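Local structure of Non-structural protein 9 (5C94) at residues N7-K15 and R98-A108; S29-T37 and A47-L55. The protein forms a homodimer and probably binds single-stranded RNA as a small accessory subunit of the coronavirus replicase. All blocks are in the same frame, centred on the assembly; numbering follows the deposited sequence. Where two conformers were deposited one is given.

Contact 1: residues N7-K15 and R98-A108; sequences NELMPHGVK and RSIVRGMVLGA. With GOL (glycerol), chain D.
Pro11 and Val14 pack against the face of the C-terminal helix that carries Val101, Met104 and Ala108, a compact example of the nsp9 fold, in which a single helix lies beside an antiparallel barrel. Strand 12-15 and helix 99-108 approach to 8.9 Å between axes and cross at -57°, and their covering is mainly apolar. Pro11 turns its CD to Ile100 CD1 at 4.2 Å, while its CB and CG lie over the sulfur of Met104. Met104 was modelled in two conformers, so the very short approaches of its sulfur and methyl are doubtful. Further along the strand, Val14 reaches the helix with both branches: CG1, anti to the backbone N (chi1 173°), and CG2 each lie 3.9 Å from Ala108 CB.

The polar part is concentrated at the start of the helix, where Arg98 holds the N-cap position. Its side chain, bent at chi3, sends NH2 to Leu9 O at 2.7 Å in a nearly straight bond that lies in the guanidinium plane, although the donor is tilted from the carbonyl plane. A glycerol, probably from the crystallisation liquor, takes a second bond from Arg98 NH1 to its O3 and one from Ile100 N to its O2. Gly103 and Gly107, four residues apart, form the GxxxG pattern known from nsp9 dimers, and Met104 also packs on Leu106 of the second subunit. One face of the Arg98 guanidinium is met near its rim by Ile100 CG2, 3.7 Å above the plane.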
loop_
_atom_site.group_PDB
_atom_site.type_symbol
_atom_site.label_atom_id
_atom_site.label_comp_id
_atom_site.label_asym_id
_atom_site.label_seq_id
_atom_site.Cartn_x
_atom_site.Cartn_y
_atom_site.Cartn_z
ATOM N N ASN A 7 13.511 -2.602 10.055
ATOM C CA ASN A 7 12.794 -3.674 9.379
ATOM C C ASN A 7 11.249 -3.439 9.614
ATOM O O ASN A 7 10.850 -2.278 9.464
ATOM C CB ASN A 7 13.414 -5.006 9.837
ATOM N N GLU A 8 10.353 -4.389 9.932
ATOM C CA GLU A 8 10.528 -5.832 10.054
ATOM C C GLU A 8 9.420 -6.688 9.487
ATOM O O GLU A 8 9.635 -7.466 8.557
ATOM C CB GLU A 8 10.690 -6.236 11.527
ATOM N N LEU A 9 8.226 -6.516 10.043
ATOM C CA LEU A 9 7.170 -7.519 9.928
ATOM C C LEU A 9 6.312 -7.238 8.692
ATOM O O LEU A 9 5.645 -6.204 8.615
ATOM C CB LEU A 9 6.309 -7.573 11.185
ATOM C CG LEU A 9 5.833 -8.961 11.578
ATOM C CD1 LEU A 9 6.966 -9.982 11.437
ATOM C CD2 LEU A 9 5.320 -8.913 13.010
ATOM N N MET A 10 6.331 -8.152 7.722
ATOM C CA MET A 10 5.639 -7.875 6.466
ATOM C C MET A 10 4.192 -8.347 6.466
ATOM O O MET A 10 3.885 -9.506 6.774
ATOM C CB MET A 10 6.358 -8.487 5.258
ATOM C CG MET A 10 5.680 -8.072 3.947
ATOM S SD MET A 10 6.654 -8.193 2.441
ATOM C CE MET A 10 5.969 -9.709 1.773
ATOM N N PRO A 11 3.297 -7.423 6.125
ATOM C CA PRO A 11 1.853 -7.643 6.012
ATOM C C PRO A 11 1.478 -8.328 4.691
ATOM O O PRO A 11 2.114 -8.106 3.659
ATOM C CB PRO A 11 1.276 -6.230 6.105
ATOM C CG PRO A 11 2.410 -5.317 5.716
ATOM C CD PRO A 11 3.679 -6.001 6.039
ATOM N N HIS A 12 0.450 -9.166 4.735
ATOM C CA HIS A 12 0.082 -9.966 3.578
ATOM C C HIS A 12 -1.371 -9.780 3.171
ATOM O O HIS A 12 -2.300 -10.060 3.947
ATOM C CB HIS A 12 0.347 -11.442 3.863
ATOM C CG HIS A 12 1.769 -11.731 4.227
ATOM N ND1 HIS A 12 2.826 -11.399 3.409
ATOM C CD2 HIS A 12 2.305 -12.308 5.329
ATOM C CE1 HIS A 12 3.958 -11.760 3.992
ATOM N NE2 HIS A 12 3.668 -12.315 5.153
ATOM N N GLY A 13 -1.557 -9.302 1.946
ATOM C CA GLY A 13 -2.871 -9.214 1.340
ATOM C C GLY A 13 -3.682 -8.074 1.899
ATOM O O GLY A 13 -3.347 -7.514 2.938
ATOM N N VAL A 14 -4.740 -7.715 1.189
ATOM C CA VAL A 14 -5.709 -6.762 1.695
ATOM C C VAL A 14 -7.068 -7.383 1.470
ATOM O O VAL A 14 -7.417 -7.726 0.350
ATOM C CB VAL A 14 -5.638 -5.387 0.989
ATOM C CG1 VAL A 14 -6.791 -4.500 1.436
ATOM C CG2 VAL A 14 -4.286 -4.704 1.233
ATOM N N LYS A 15 -7.824 -7.550 2.544
ATOM C CA LYS A 15 -9.156 -8.110 2.445
ATOM C C LYS A 15 -10.208 -7.122 2.932
ATOM O O LYS A 15 -9.898 -6.104 3.552
ATOM C CB LYS A 15 -9.244 -9.412 3.238
ATOM C CG LYS A 15 -8.533 -10.599 2.583
ATOM C CD LYS A 15 -8.478 -11.762 3.550
ATOM C CE LYS A 15 -8.210 -13.079 2.862
ATOM N NZ LYS A 15 -8.189 -14.170 3.873
ATOM N N ARG A 98 0.123 1.048 11.587
ATOM C CA ARG A 98 1.478 1.174 11.057
ATOM C C ARG A 98 1.460 1.825 9.669
ATOM O O ARG A 98 0.517 1.622 8.890
ATOM C CB ARG A 98 2.151 -0.192 10.977
ATOM C CG ARG A 98 2.503 -0.797 12.326
ATOM C CD ARG A 98 3.739 -1.701 12.201
ATOM N NE ARG A 98 3.458 -2.987 11.571
ATOM C CZ ARG A 98 4.272 -3.619 10.724
ATOM N NH1 ARG A 98 5.427 -3.080 10.358
ATOM N NH2 ARG A 98 3.917 -4.794 10.223
ATOM N N SER A 99 2.506 2.588 9.360
ATOM C CA SER A 99 2.586 3.330 8.103
ATOM C C SER A 99 2.536 2.420 6.876
ATOM O O SER A 99 1.904 2.748 5.865
ATOM C CB SER A 99 3.866 4.162 8.064
ATOM O OG SER A 99 3.824 5.204 9.015
ATOM N N ILE A 100 3.209 1.276 6.969
ATOM C CA ILE A 100 3.259 0.354 5.854
ATOM C C ILE A 100 1.865 -0.242 5.642
ATOM O O ILE A 100 1.446 -0.478 4.509
ATOM C CB ILE A 100 4.337 -0.743 6.078
ATOM C CG1 ILE A 100 4.552 -1.557 4.809
ATOM C CG2 ILE A 100 4.003 -1.656 7.251
ATOM C CD1 ILE A 100 5.739 -2.522 4.909
ATOM N N VAL A 101 1.126 -0.431 6.730
ATOM C CA VAL A 101 -0.204 -1.002 6.628
ATOM C C VAL A 101 -1.177 0.029 6.061
ATOM O O VAL A 101 -2.059 -0.320 5.265
ATOM C CB VAL A 101 -0.692 -1.538 7.990
ATOM C CG1 VAL A 101 -2.123 -1.998 7.904
ATOM C CG2 VAL A 101 0.191 -2.703 8.443
ATOM N N ARG A 102 -1.010 1.296 6.445
ATOM C CA ARG A 102 -1.791 2.374 5.828
ATOM C C ARG A 102 -1.565 2.420 4.318
ATOM O O ARG A 102 -2.502 2.574 3.540
ATOM C CB ARG A 102 -1.433 3.737 6.426
ATOM C CG ARG A 102 -1.793 3.894 7.893
ATOM C CD ARG A 102 -1.382 5.257 8.438
ATOM N NE ARG A 102 -1.498 5.274 9.892
ATOM C CZ ARG A 102 -2.445 5.928 10.559
ATOM N NH1 ARG A 102 -3.349 6.647 9.907
ATOM N NH2 ARG A 102 -2.480 5.878 11.881
ATOM N N GLY A 103 -0.305 2.301 3.913
ATOM C CA GLY A 103 0.045 2.332 2.510
ATOM C C GLY A 103 -0.581 1.170 1.764
ATOM O O GLY A 103 -1.041 1.335 0.623
ATOM N N MET A 104 -0.618 0.005 2.400
ATOM C CA MET A 104 -1.183 -1.166 1.755
ATOM C C MET A 104 -2.639 -0.962 1.364
ATOM O O MET A 104 -3.048 -1.353 0.275
ATOM C CB MET A 104 -1.043 -2.378 2.655
ATOM C CG MET A 104 0.367 -2.900 2.693
ATOM S SD MET A 104 0.387 -4.546 3.383
ATOM C CE MET A 104 -1.040 -5.257 2.572
ATOM N N VAL A 105 -3.413 -0.338 2.249
ATOM C CA VAL A 105 -4.786 0.024 1.931
ATOM C C VAL A 105 -4.826 1.006 0.758
ATOM O O VAL A 105 -5.631 0.846 -0.162
ATOM C CB VAL A 105 -5.513 0.662 3.133
ATOM C CG1 VAL A 105 -6.918 1.126 2.722
ATOM C CG2 VAL A 105 -5.603 -0.310 4.293
ATOM N N LEU A 106 -3.962 2.020 0.790
ATOM C CA LEU A 106 -3.959 3.027 -0.271
ATOM C C LEU A 106 -3.593 2.378 -1.596
ATOM O O LEU A 106 -4.180 2.688 -2.636
ATOM C CB LEU A 106 -2.991 4.176 0.040
ATOM C CG LEU A 106 -3.359 5.090 1.212
ATOM C CD1 LEU A 106 -2.259 6.116 1.451
ATOM C CD2 LEU A 106 -4.699 5.784 0.985
ATOM N N GLY A 107 -2.614 1.480 -1.547
ATOM C CA GLY A 107 -2.196 0.755 -2.726
ATOM C C GLY A 107 -3.331 -0.089 -3.278
ATOM O O GLY A 107 -3.522 -0.144 -4.490
ATOM N N ALA A 108 -4.090 -0.736 -2.393
ATOM C CA ALA A 108 -5.135 -1.671 -2.820
ATOM C C ALA A 108 -6.279 -0.955 -3.524
ATOM O O ALA A 108 -6.931 -1.529 -4.394
ATOM C CB ALA A 108 -5.675 -2.463 -1.640
HETATM C C1 GOL D . 6.995 -0.769 9.100
HETATM O O1 GOL D . 8.078 -0.798 8.188
HETATM C C2 GOL D . 6.566 0.647 9.504
HETATM O O2 GOL D . 5.227 0.898 9.132
HETATM C C3 GOL D . 6.735 0.859 11.009
HETATM O O3 GOL D . 6.418 -0.325 11.717
#

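Contact 2: residues S29-T37 and A47-L55; sequences SVESKCYYT and AITSSNPNL
Lys33 and Thr49 form a hydrogen-bonded pair in the antiparallel hairpin of strands 30-39 and 42-50, part of the nsp9 barrel. Thr49 N gives a short 2.7 Å bond to Lys33 O, running nearly along the C=O axis; the return bond, from Lys33 N to Thr49 O, is longer at 3.3 Å but almost straight. Two residues on, Tyr35 N bonds Ala47 O, and the bond from Ala47 N back to Tyr35 O is weak. Between these pairs lies Cys34 with Ile48, a non-hydrogen-bonded pair whose CA atoms come within 4.0 Å.

Ile48 illustrates how one branched side chain can serve several partners. Its CB sits 3.4 Å from Lys33 O. From there CG2 goes to Cys34 CB at 3.8 Å, covering the paired residue. The other branch leaves with CG1 between the backbone N and the carbonyl carbon (chi1 75°), which carries the terminal CD1 along the neighbouring strand to Ser32 CB, 4.0 Å away.

On the other face of the sheet, Lys33 and Thr49 run side by side, and Thr49 OG1 lies in the plane of the Tyr35 ring at its edge, near CE1. At the end of the strand, Ser50 OG accepts from Asn52 N in an ST turn, and beyond it Asn52 OD1 accepts from Asn54 N in an Asx turn. A water joins Ser50 OG to Glu31 O, while Val30 CG2 meets Leu55 CD2.

Tyr35 packs on Val105 and Ile109 of helix 99-109, Ala47 and Thr49 face strand 85-93, and strand 12-22 pairs with the far edge of strand 30-39.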
loop_
_atom_site.group_PDB
_atom_site.type_symbol
_atom_site.label_atom_id
_atom_site.label_comp_id
_atom_site.label_asym_id
_atom_site.label_seq_id
_atom_site.Cartn_x
_atom_site.Cartn_y
_atom_site.Cartn_z
ATOM N N SER A 29 -23.873 2.477 14.518
ATOM C CA SER A 29 -25.041 1.982 13.817
ATOM C C SER A 29 -24.910 2.119 12.311
ATOM O O SER A 29 -25.866 1.858 11.577
ATOM C CB SER A 29 -26.284 2.729 14.301
ATOM O OG SER A 29 -26.181 4.116 13.996
ATOM N N VAL A 30 -23.738 2.554 11.856
ATOM C CA VAL A 30 -23.522 2.795 10.443
ATOM C C VAL A 30 -22.702 1.686 9.801
ATOM O O VAL A 30 -21.488 1.597 10.026
ATOM C CB VAL A 30 -22.819 4.141 10.202
ATOM C CG1 VAL A 30 -22.648 4.407 8.685
ATOM C CG2 VAL A 30 -23.597 5.252 10.864
ATOM N N GLU A 31 -23.363 0.854 8.997
ATOM C CA GLU A 31 -22.682 -0.257 8.335
ATOM C C GLU A 31 -21.634 0.313 7.415
ATOM O O GLU A 31 -21.906 1.246 6.669
ATOM C CB GLU A 31 -23.650 -1.142 7.545
ATOM C CG GLU A 31 -23.020 -2.455 7.048
ATOM C CD GLU A 31 -24.014 -3.339 6.311
ATOM O OE1 GLU A 31 -25.056 -3.692 6.908
ATOM O OE2 GLU A 31 -23.754 -3.682 5.138
ATOM N N SER A 32 -20.428 -0.230 7.502
ATOM C CA SER A 32 -19.317 0.273 6.728
ATOM C C SER A 32 -18.479 -0.892 6.265
ATOM O O SER A 32 -18.746 -2.038 6.611
ATOM C CB SER A 32 -18.466 1.248 7.545
ATOM O OG SER A 32 -19.276 2.136 8.297
ATOM N N LYS A 33 -17.471 -0.569 5.471
ATOM C CA LYS A 33 -16.554 -1.532 4.893
ATOM C C LYS A 33 -15.182 -1.378 5.564
ATOM O O LYS A 33 -14.627 -0.272 5.587
ATOM C CB LYS A 33 -16.455 -1.293 3.384
ATOM C CG LYS A 33 -15.813 -2.414 2.577
ATOM C CD LYS A 33 -15.186 -1.817 1.326
ATOM C CE LYS A 33 -15.499 -2.623 0.087
ATOM N NZ LYS A 33 -16.958 -2.585 -0.178
ATOM N N CYS A 34 -14.633 -2.455 6.122
ATOM C CA CYS A 34 -13.288 -2.348 6.680
ATOM C C CYS A 34 -12.239 -3.102 5.849
ATOM O O CYS A 34 -12.534 -4.076 5.170
ATOM C CB CYS A 34 -13.264 -2.811 8.142
ATOM S SG CYS A 34 -13.066 -4.558 8.447
ATOM N N TYR A 35 -11.011 -2.602 5.888
ATOM C CA TYR A 35 -9.900 -3.195 5.166
ATOM C C TYR A 35 -8.962 -3.812 6.190
ATOM O O TYR A 35 -8.628 -3.181 7.203
ATOM C CB TYR A 35 -9.167 -2.145 4.319
ATOM C CG TYR A 35 -9.980 -1.657 3.136
ATOM C CD1 TYR A 35 -11.114 -0.861 3.321
ATOM C CD2 TYR A 35 -9.616 -1.988 1.835
ATOM C CE1 TYR A 35 -11.871 -0.423 2.235
ATOM C CE2 TYR A 35 -10.360 -1.552 0.747
ATOM C CZ TYR A 35 -11.489 -0.776 0.952
ATOM O OH TYR A 35 -12.226 -0.348 -0.133
ATOM N N TYR A 36 -8.548 -5.048 5.943
ATOM C CA TYR A 36 -7.598 -5.669 6.844
ATOM C C TYR A 36 -6.547 -6.491 6.116
ATOM O O TYR A 36 -6.752 -7.024 5.012
ATOM C CB TYR A 36 -8.324 -6.522 7.890
ATOM C CG TYR A 36 -9.152 -7.685 7.378
ATOM C CD1 TYR A 36 -10.404 -7.478 6.816
ATOM C CD2 TYR A 36 -8.705 -9.001 7.515
ATOM C CE1 TYR A 36 -11.181 -8.542 6.364
ATOM C CE2 TYR A 36 -9.471 -10.072 7.065
ATOM C CZ TYR A 36 -10.713 -9.836 6.493
ATOM O OH TYR A 36 -11.491 -10.886 6.041
ATOM N N THR A 37 -5.384 -6.556 6.733
ATOM C CA THR A 37 -4.321 -7.341 6.174
ATOM C C THR A 37 -3.992 -8.461 7.150
ATOM O O THR A 37 -4.630 -8.592 8.204
ATOM C CB THR A 37 -3.097 -6.476 5.871
ATOM O OG1 THR A 37 -2.098 -7.290 5.251
ATOM C CG2 THR A 37 -2.556 -5.833 7.148
ATOM N N ALA A 47 -8.359 0.110 8.213
ATOM C CA ALA A 47 -9.131 1.246 7.747
ATOM C C ALA A 47 -10.585 0.875 7.550
ATOM O O ALA A 47 -10.910 -0.301 7.390
ATOM C CB ALA A 47 -8.553 1.777 6.450
ATOM N N ILE A 48 -11.465 1.873 7.580
ATOM C CA ILE A 48 -12.838 1.650 7.137
ATOM C C ILE A 48 -13.197 2.701 6.094
ATOM O O ILE A 48 -12.588 3.774 6.063
ATOM C CB ILE A 48 -13.863 1.684 8.304
ATOM C CG1 ILE A 48 -14.103 3.115 8.770
ATOM C CG2 ILE A 48 -13.430 0.764 9.470
ATOM C CD1 ILE A 48 -15.492 3.334 9.313
ATOM N N THR A 49 -14.136 2.371 5.209
ATOM C CA THR A 49 -14.690 3.361 4.289
ATOM C C THR A 49 -16.196 3.546 4.480
ATOM O O THR A 49 -16.912 2.627 4.907
ATOM C CB THR A 49 -14.425 3.003 2.808
ATOM O OG1 THR A 49 -14.919 1.688 2.520
ATOM C CG2 THR A 49 -12.940 3.083 2.506
ATOM N N SER A 50 -16.671 4.742 4.151
ATOM C CA SER A 50 -18.062 5.085 4.376
ATOM C C SER A 50 -18.467 6.316 3.586
ATOM O O SER A 50 -17.619 7.122 3.212
ATOM C CB SER A 50 -18.309 5.316 5.875
ATOM O OG SER A 50 -19.668 5.641 6.118
ATOM N N SER A 51 -19.764 6.464 3.347
ATOM C CA SER A 51 -20.293 7.684 2.733
ATOM C C SER A 51 -20.402 8.781 3.781
ATOM O O SER A 51 -20.432 9.968 3.470
ATOM C CB SER A 51 -21.658 7.424 2.124
ATOM O OG SER A 51 -22.413 6.571 2.971
ATOM N N ASN A 52 -20.486 8.352 5.032
ATOM C CA ASN A 52 -20.581 9.232 6.185
ATOM C C ASN A 52 -19.208 9.815 6.590
ATOM O O ASN A 52 -18.270 9.066 6.868
ATOM C CB ASN A 52 -21.200 8.436 7.341
ATOM C CG ASN A 52 -21.587 9.295 8.529
ATOM O OD1 ASN A 52 -20.853 10.206 8.944
ATOM N ND2 ASN A 52 -22.735 8.967 9.127
ATOM N N PRO A 53 -19.095 11.153 6.635
ATOM C CA PRO A 53 -17.860 11.859 7.020
ATOM C C PRO A 53 -17.673 12.084 8.527
ATOM O O PRO A 53 -16.645 12.628 8.933
ATOM C CB PRO A 53 -18.010 13.217 6.329
ATOM C CG PRO A 53 -19.504 13.467 6.384
ATOM C CD PRO A 53 -20.128 12.082 6.142
ATOM N N ASN A 54 -18.629 11.671 9.348
ATOM C CA ASN A 54 -18.577 12.046 10.757
ATOM C C ASN A 54 -18.212 10.938 11.715
ATOM O O ASN A 54 -18.367 11.103 12.928
ATOM C CB ASN A 54 -19.916 12.619 11.179
ATOM C CG ASN A 54 -20.326 13.770 10.322
ATOM O OD1 ASN A 54 -19.647 14.793 10.294
ATOM N ND2 ASN A 54 -21.432 13.616 9.606
ATOM N N LEU A 55 -17.739 9.815 11.184
ATOM C CA LEU A 55 -17.477 8.649 12.014
ATOM C C LEU A 55 -16.252 8.858 12.898
ATOM O O LEU A 55 -15.303 9.550 12.507
ATOM C CB LEU A 55 -17.299 7.415 11.142
ATOM C CG LEU A 55 -18.465 7.163 10.193
ATOM C CD1 LEU A 55 -18.173 5.953 9.345
ATOM C CD2 LEU A 55 -19.766 6.980 10.970
HETATM O O HOH W 1 -21.166 3.769 5.383
#

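From the N terminus the chain passes first through 7-15, then along strand 12-22 into 29-37, turns through the hairpin to 47-55, and reaches 98-108 only after the remaining barrel strands up to 85-93. Contact 2 therefore closes a short loop of nine residues, nested entirely within the loop of 82 residues closed by contact 1. The first ties the N-terminal strand to the C-terminal helix; the second joins two consecutive strands of the barrel. Their centres lie 18 Å apart, yet they meet through strands 12-22 and 30-39: Lys15 N probably bonds Tyr36 O, and Thr37 OG1 probably bonds Gly13 O.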